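PDB 5H9I: geobacter metallireducens SMUG1 from Geobacter metallireducens, which belongs to the uracil-DNA glycosylase superfamily, as a SMUG1-type member with a central parallel sheet, and binds xanthine in its pocket. Local coordinates for residues K53-P64 / R134-F145. Residues are numbered along the deposited sequence; the frame is centred on the assembly and turned at random.
Sequences KEVLFVGMNPGP and RFFVANYCPLLF. With XAN (xanthine), chain B; LEA (pentanoic acid), chain H.
Asn61 and Leu143 meet through a side-chain bond just past the paired strands: Asn61 ND2 gives a hydrogen to Leu143 O over 2.9 Å, almost straight at 177° and in the planes of both the carbonyl and the amide. With CG set between the backbone N and the carbonyl carbon (chi1 81°), the amide reaches this carbonyl, and ND2 also donates to a water that accepts from Phe145 N as well. Beside it, Pro62 CG lies against Pro142 O, while Leu144 CD1 packs on Pro62 O.

Strands 55-59 and 135-139 are adjacent parallel strands of a four-stranded sheet, 135-139 at its edge. Phe57 N donates to Phe136 O and Ala138 N to Phe57 O, both at 2.9 Å; the ladder runs on through Gly59 N to Ala138 O and Tyr140 N to Gly59 O, and beyond the strands Cys141 N donates to Met60 O. On one face Phe135 lies alongside Val55, its CD2 3.5 Å from Val55 CB, and meets Phe57 rim to rim, the planes 17° apart; Phe131 and Phe240 extend this aromatic group. On the other, Leu56 CD1 touches the edge of the Phe136 ring and, at 4.2 Å, Ala138 CB, while Leu174 and Thr177 of helix 160-181 pack on Leu56.

The ladder delivers its C-terminal ends to xanthine. Asn139 OD1 accepts from xanthine N1 at 2.7 Å, and Asn139 ND2 donates to xanthine O2 at 2.6 Å. Met60 N donates to xanthine O6, and Phe74, Glu111 and His213 bind the ligand from elsewhere. One amide thus reads a neighbouring donor and acceptor on the ring, a pairing consistent with the Asn139 oxygen facing N1 and its NH2 facing O2, while the backbone bonds flanking Asn139, with that at Met60, keep both residues in register.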
loop_
_atom_site.group_PDB
_atom_site.type_symbol
_atom_site.label_atom_id
_atom_site.label_comp_id
_atom_site.label_asym_id
_atom_site.label_seq_id
_atom_site.Cartn_x
_atom_site.Cartn_y
_atom_site.Cartn_z
ATOM N N LYS A 53 8.235 1.291 14.614
ATOM C CA LYS A 53 8.377 -0.020 13.932
ATOM C C LYS A 53 9.833 -0.226 13.592
ATOM O O LYS A 53 10.578 0.710 13.445
ATOM C CB LYS A 53 7.572 -0.022 12.600
ATOM C CG LYS A 53 6.122 0.351 12.761
ATOM C CD LYS A 53 5.337 -0.501 13.686
ATOM C CE LYS A 53 3.864 -0.301 13.514
ATOM N NZ LYS A 53 3.008 -0.743 14.641
ATOM N N GLU A 54 10.240 -1.482 13.490
ATOM C CA GLU A 54 11.575 -1.776 13.006
ATOM C C GLU A 54 11.669 -1.824 11.491
ATOM O O GLU A 54 12.724 -1.463 10.864
ATOM C CB GLU A 54 12.055 -3.099 13.586
ATOM C CG GLU A 54 12.230 -3.075 15.080
ATOM C CD GLU A 54 12.781 -4.423 15.601
ATOM O OE1 GLU A 54 12.766 -4.505 16.867
ATOM O OE2 GLU A 54 13.160 -5.364 14.774
ATOM N N VAL A 55 10.599 -2.238 10.808
ATOM C CA VAL A 55 10.592 -2.495 9.389
ATOM C C VAL A 55 9.314 -2.009 8.792
ATOM O O VAL A 55 8.239 -2.345 9.303
ATOM C CB VAL A 55 10.764 -3.967 9.057
ATOM C CG1 VAL A 55 10.702 -4.305 7.598
ATOM C CG2 VAL A 55 12.047 -4.548 9.728
ATOM N N LEU A 56 9.396 -1.296 7.680
ATOM C CA LEU A 56 8.252 -0.826 6.870
ATOM C C LEU A 56 8.219 -1.461 5.515
ATOM O O LEU A 56 9.210 -1.278 4.789
ATOM C CB LEU A 56 8.304 0.668 6.726
ATOM C CG LEU A 56 7.226 1.297 5.889
ATOM C CD1 LEU A 56 5.866 1.091 6.478
ATOM C CD2 LEU A 56 7.463 2.783 5.706
ATOM N N PHE A 57 7.203 -2.201 5.151
ATOM C CA PHE A 57 6.993 -2.678 3.823
ATOM C C PHE A 57 6.235 -1.621 3.057
ATOM O O PHE A 57 5.274 -1.044 3.600
ATOM C CB PHE A 57 6.181 -3.988 3.853
ATOM C CG PHE A 57 6.907 -5.179 4.305
ATOM C CD1 PHE A 57 7.849 -5.860 3.535
ATOM C CD2 PHE A 57 6.702 -5.655 5.607
ATOM C CE1 PHE A 57 8.503 -6.971 4.013
ATOM C CE2 PHE A 57 7.325 -6.779 6.068
ATOM C CZ PHE A 57 8.254 -7.424 5.253
ATOM N N VAL A 58 6.599 -1.362 1.803
ATOM C CA VAL A 58 5.992 -0.379 0.972
ATOM C C VAL A 58 5.607 -0.989 -0.366
ATOM O O VAL A 58 6.434 -1.538 -1.098
ATOM C CB VAL A 58 6.922 0.817 0.691
ATOM C CG1 VAL A 58 6.323 1.864 -0.169
ATOM C CG2 VAL A 58 7.382 1.334 2.019
ATOM N N GLY A 59 4.291 -1.013 -0.635
ATOM C CA GLY A 59 3.786 -1.443 -1.964
ATOM C C GLY A 59 3.733 -0.269 -2.903
ATOM O O GLY A 59 4.073 0.813 -2.550
ATOM N N MET A 60 3.259 -0.523 -4.063
ATOM C CA MET A 60 3.180 0.491 -5.095
ATOM C C MET A 60 1.866 1.229 -5.051
ATOM O O MET A 60 1.831 2.374 -4.776
ATOM C CB MET A 60 3.390 -0.165 -6.470
ATOM C CG MET A 60 3.236 0.781 -7.675
ATOM S SD MET A 60 3.566 -0.066 -9.348
ATOM C CE MET A 60 2.087 -0.989 -9.384
ATOM N N ASN A 61 0.772 0.562 -5.371
ATOM C CA ASN A 61 -0.511 1.198 -5.336
ATOM C C ASN A 61 -1.625 0.139 -5.260
ATOM O O ASN A 61 -1.321 -1.020 -5.393
ATOM C CB ASN A 61 -0.727 2.218 -6.524
ATOM C CG ASN A 61 -1.141 1.565 -7.823
ATOM O OD1 ASN A 61 -0.541 0.582 -8.293
ATOM N ND2 ASN A 61 -2.174 2.145 -8.449
ATOM N N PRO A 62 -2.866 0.528 -4.967
ATOM C CA PRO A 62 -3.889 -0.496 -4.737
ATOM C C PRO A 62 -4.197 -1.415 -5.884
ATOM O O PRO A 62 -4.072 -1.002 -7.070
ATOM C CB PRO A 62 -5.133 0.345 -4.509
ATOM C CG PRO A 62 -4.627 1.637 -3.845
ATOM C CD PRO A 62 -3.349 1.883 -4.630
ATOM N N GLY A 63 -4.538 -2.660 -5.583
ATOM C CA GLY A 63 -5.177 -3.499 -6.593
ATOM C C GLY A 63 -6.642 -3.228 -6.474
ATOM O O GLY A 63 -7.230 -2.870 -5.432
ATOM N N PRO A 64 -7.313 -3.376 -7.621
ATOM C CA PRO A 64 -8.765 -3.149 -7.636
ATOM C C PRO A 64 -9.601 -3.935 -6.678
ATOM O O PRO A 64 -10.704 -3.477 -6.281
ATOM C CB PRO A 64 -9.129 -3.523 -9.127
ATOM C CG PRO A 64 -8.045 -4.486 -9.473
ATOM C CD PRO A 64 -6.806 -3.858 -8.896
ATOM N N ARG A 134 6.569 -4.983 15.353
ATOM C CA ARG A 134 7.810 -4.581 14.703
ATOM C C ARG A 134 7.664 -4.132 13.263
ATOM O O ARG A 134 8.556 -3.556 12.744
ATOM C CB ARG A 134 8.835 -5.718 14.724
ATOM C CG ARG A 134 9.399 -6.152 16.069
ATOM C CD ARG A 134 10.420 -7.290 15.800
ATOM N NE ARG A 134 9.811 -8.594 15.853
ATOM C CZ ARG A 134 10.104 -9.639 15.093
ATOM N NH1 ARG A 134 10.983 -9.557 14.143
ATOM N NH2 ARG A 134 9.470 -10.785 15.327
ATOM N N PHE A 135 6.535 -4.453 12.628
ATOM C CA PHE A 135 6.376 -4.242 11.209
ATOM C C PHE A 135 5.177 -3.319 10.900
ATOM O O PHE A 135 4.238 -3.188 11.699
ATOM C CB PHE A 135 6.155 -5.590 10.511
ATOM C CG PHE A 135 7.355 -6.496 10.533
ATOM C CD1 PHE A 135 7.541 -7.306 11.565
ATOM C CD2 PHE A 135 8.315 -6.410 9.514
ATOM C CE1 PHE A 135 8.615 -8.157 11.608
ATOM C CE2 PHE A 135 9.402 -7.205 9.538
ATOM C CZ PHE A 135 9.564 -8.041 10.564
ATOM N N PHE A 136 5.175 -2.772 9.689
ATOM C CA PHE A 136 4.002 -2.125 9.149
ATOM C C PHE A 136 3.981 -2.317 7.652
ATOM O O PHE A 136 5.053 -2.534 7.044
ATOM C CB PHE A 136 3.904 -0.669 9.560
ATOM C CG PHE A 136 2.554 -0.032 9.290
ATOM C CD1 PHE A 136 1.435 -0.505 9.965
ATOM C CD2 PHE A 136 2.433 1.037 8.443
ATOM C CE1 PHE A 136 0.166 0.089 9.732
ATOM C CE2 PHE A 136 1.203 1.624 8.230
ATOM C CZ PHE A 136 0.055 1.119 8.831
ATOM N N VAL A 137 2.830 -2.134 7.015
ATOM C CA VAL A 137 2.686 -2.191 5.554
ATOM C C VAL A 137 1.938 -0.980 5.051
ATOM O O VAL A 137 0.866 -0.671 5.552
ATOM C CB VAL A 137 1.923 -3.521 5.091
ATOM C CG1 VAL A 137 1.835 -3.612 3.604
ATOM C CG2 VAL A 137 2.622 -4.751 5.673
ATOM N N ALA A 138 2.488 -0.294 4.089
ATOM C CA ALA A 138 1.889 0.877 3.490
ATOM C C ALA A 138 2.059 0.891 2.004
ATOM O O ALA A 138 2.875 0.154 1.494
ATOM C CB ALA A 138 2.553 2.126 4.060
ATOM N N ASN A 139 1.216 1.663 1.278
ATOM C CA ASN A 139 1.480 1.845 -0.153
ATOM C C ASN A 139 2.156 3.194 -0.378
ATOM O O ASN A 139 1.772 4.160 0.244
ATOM C CB ASN A 139 0.184 1.865 -0.962
ATOM C CG ASN A 139 -0.147 0.535 -1.510
ATOM O OD1 ASN A 139 0.695 -0.307 -1.739
ATOM N ND2 ASN A 139 -1.488 0.264 -1.555
ATOM N N TYR A 140 3.005 3.256 -1.366
ATOM C CA TYR A 140 3.599 4.501 -1.800
ATOM C C TYR A 140 2.542 5.437 -2.367
ATOM O O TYR A 140 2.545 6.614 -2.031
ATOM C CB TYR A 140 4.606 4.145 -2.871
ATOM C CG TYR A 140 5.285 5.359 -3.512
ATOM C CD1 TYR A 140 6.143 6.108 -2.801
ATOM C CD2 TYR A 140 4.899 5.783 -4.786
ATOM C CE1 TYR A 140 6.717 7.262 -3.357
ATOM C CE2 TYR A 140 5.440 6.881 -5.339
ATOM C CZ TYR A 140 6.370 7.570 -4.656
ATOM O OH TYR A 140 6.910 8.707 -5.233
ATOM N N CYS A 141 1.669 4.887 -3.228
ATOM C CA CYS A 141 0.623 5.689 -3.901
ATOM C C CYS A 141 -0.704 5.095 -3.559
ATOM O O CYS A 141 -0.910 3.941 -3.742
ATOM C CB CYS A 141 0.926 5.674 -5.400
ATOM S SG CYS A 141 -0.373 6.490 -6.383
ATOM N N PRO A 142 -1.588 5.891 -2.988
ATOM C CA PRO A 142 -2.895 5.340 -2.616
ATOM C C PRO A 142 -3.945 5.353 -3.721
ATOM O O PRO A 142 -5.033 4.813 -3.497
ATOM C CB PRO A 142 -3.320 6.261 -1.520
ATOM C CG PRO A 142 -2.797 7.574 -1.934
ATOM C CD PRO A 142 -1.400 7.270 -2.454
ATOM N N LEU A 143 -3.631 5.924 -4.862
ATOM C CA LEU A 143 -4.624 6.078 -5.950
ATOM C C LEU A 143 -4.597 4.918 -6.873
ATOM O O LEU A 143 -3.498 4.372 -7.157
ATOM C CB LEU A 143 -4.213 7.311 -6.692
ATOM C CG LEU A 143 -4.242 8.623 -5.972
ATOM C CD1 LEU A 143 -3.763 9.741 -6.907
ATOM C CD2 LEU A 143 -5.544 8.940 -5.291
ATOM N N LEU A 144 -5.762 4.569 -7.445
ATOM C CA LEU A 144 -5.889 3.607 -8.543
ATOM C C LEU A 144 -6.273 4.411 -9.839
ATOM O O LEU A 144 -7.079 5.292 -9.719
ATOM C CB LEU A 144 -6.977 2.627 -8.222
ATOM C CG LEU A 144 -7.164 1.482 -9.167
ATOM C CD1 LEU A 144 -6.275 0.320 -8.794
ATOM C CD2 LEU A 144 -8.577 0.977 -9.266
ATOM N N PHE A 145 -5.556 4.176 -10.936
ATOM C CA PHE A 145 -5.729 4.874 -12.184
ATOM C C PHE A 145 -6.322 3.899 -13.206
ATOM O O PHE A 145 -5.797 2.784 -13.410
ATOM C CB PHE A 145 -4.360 5.408 -12.645
ATOM C CG PHE A 145 -3.710 6.313 -11.687
ATOM C CD1 PHE A 145 -4.002 7.660 -11.654
ATOM C CD2 PHE A 145 -2.708 5.815 -10.889
ATOM C CE1 PHE A 145 -3.360 8.512 -10.774
ATOM C CE2 PHE A 145 -2.074 6.662 -9.972
ATOM C CZ PHE A 145 -2.376 7.978 -9.953
HETATM N N9 XAN B . -1.926 -5.698 -4.656
HETATM C C4 XAN B . -1.538 -4.635 -4.007
HETATM N N3 XAN B . -2.020 -3.932 -2.987
HETATM C C2 XAN B . -1.399 -2.919 -2.575
HETATM O O2 XAN B . -1.884 -2.270 -1.684
HETATM N N1 XAN B . -0.212 -2.536 -3.068
HETATM C C6 XAN B . 0.383 -3.149 -4.045
HETATM O O6 XAN B . 1.447 -2.772 -4.549
HETATM C C5 XAN B . -0.292 -4.237 -4.602
HETATM N N7 XAN B . -0.009 -5.078 -5.586
HETATM C C8 XAN B . -0.992 -5.963 -5.614
HETATM C C2 LEA H . 7.715 -14.552 13.704
HETATM O O2 LEA H . 7.610 -14.641 12.507
HETATM C C3 LEA H . 8.768 -13.686 14.236
HETATM C C4 LEA H . 9.648 -14.586 15.003
HETATM C C5 LEA H . 9.463 -14.488 16.481
HETATM C C6 LEA H . 10.566 -15.215 17.299
HETATM O O1 LEA H . 7.005 -15.183 14.458
HETATM O O HOH W 1 -3.691 1.953 -10.859
#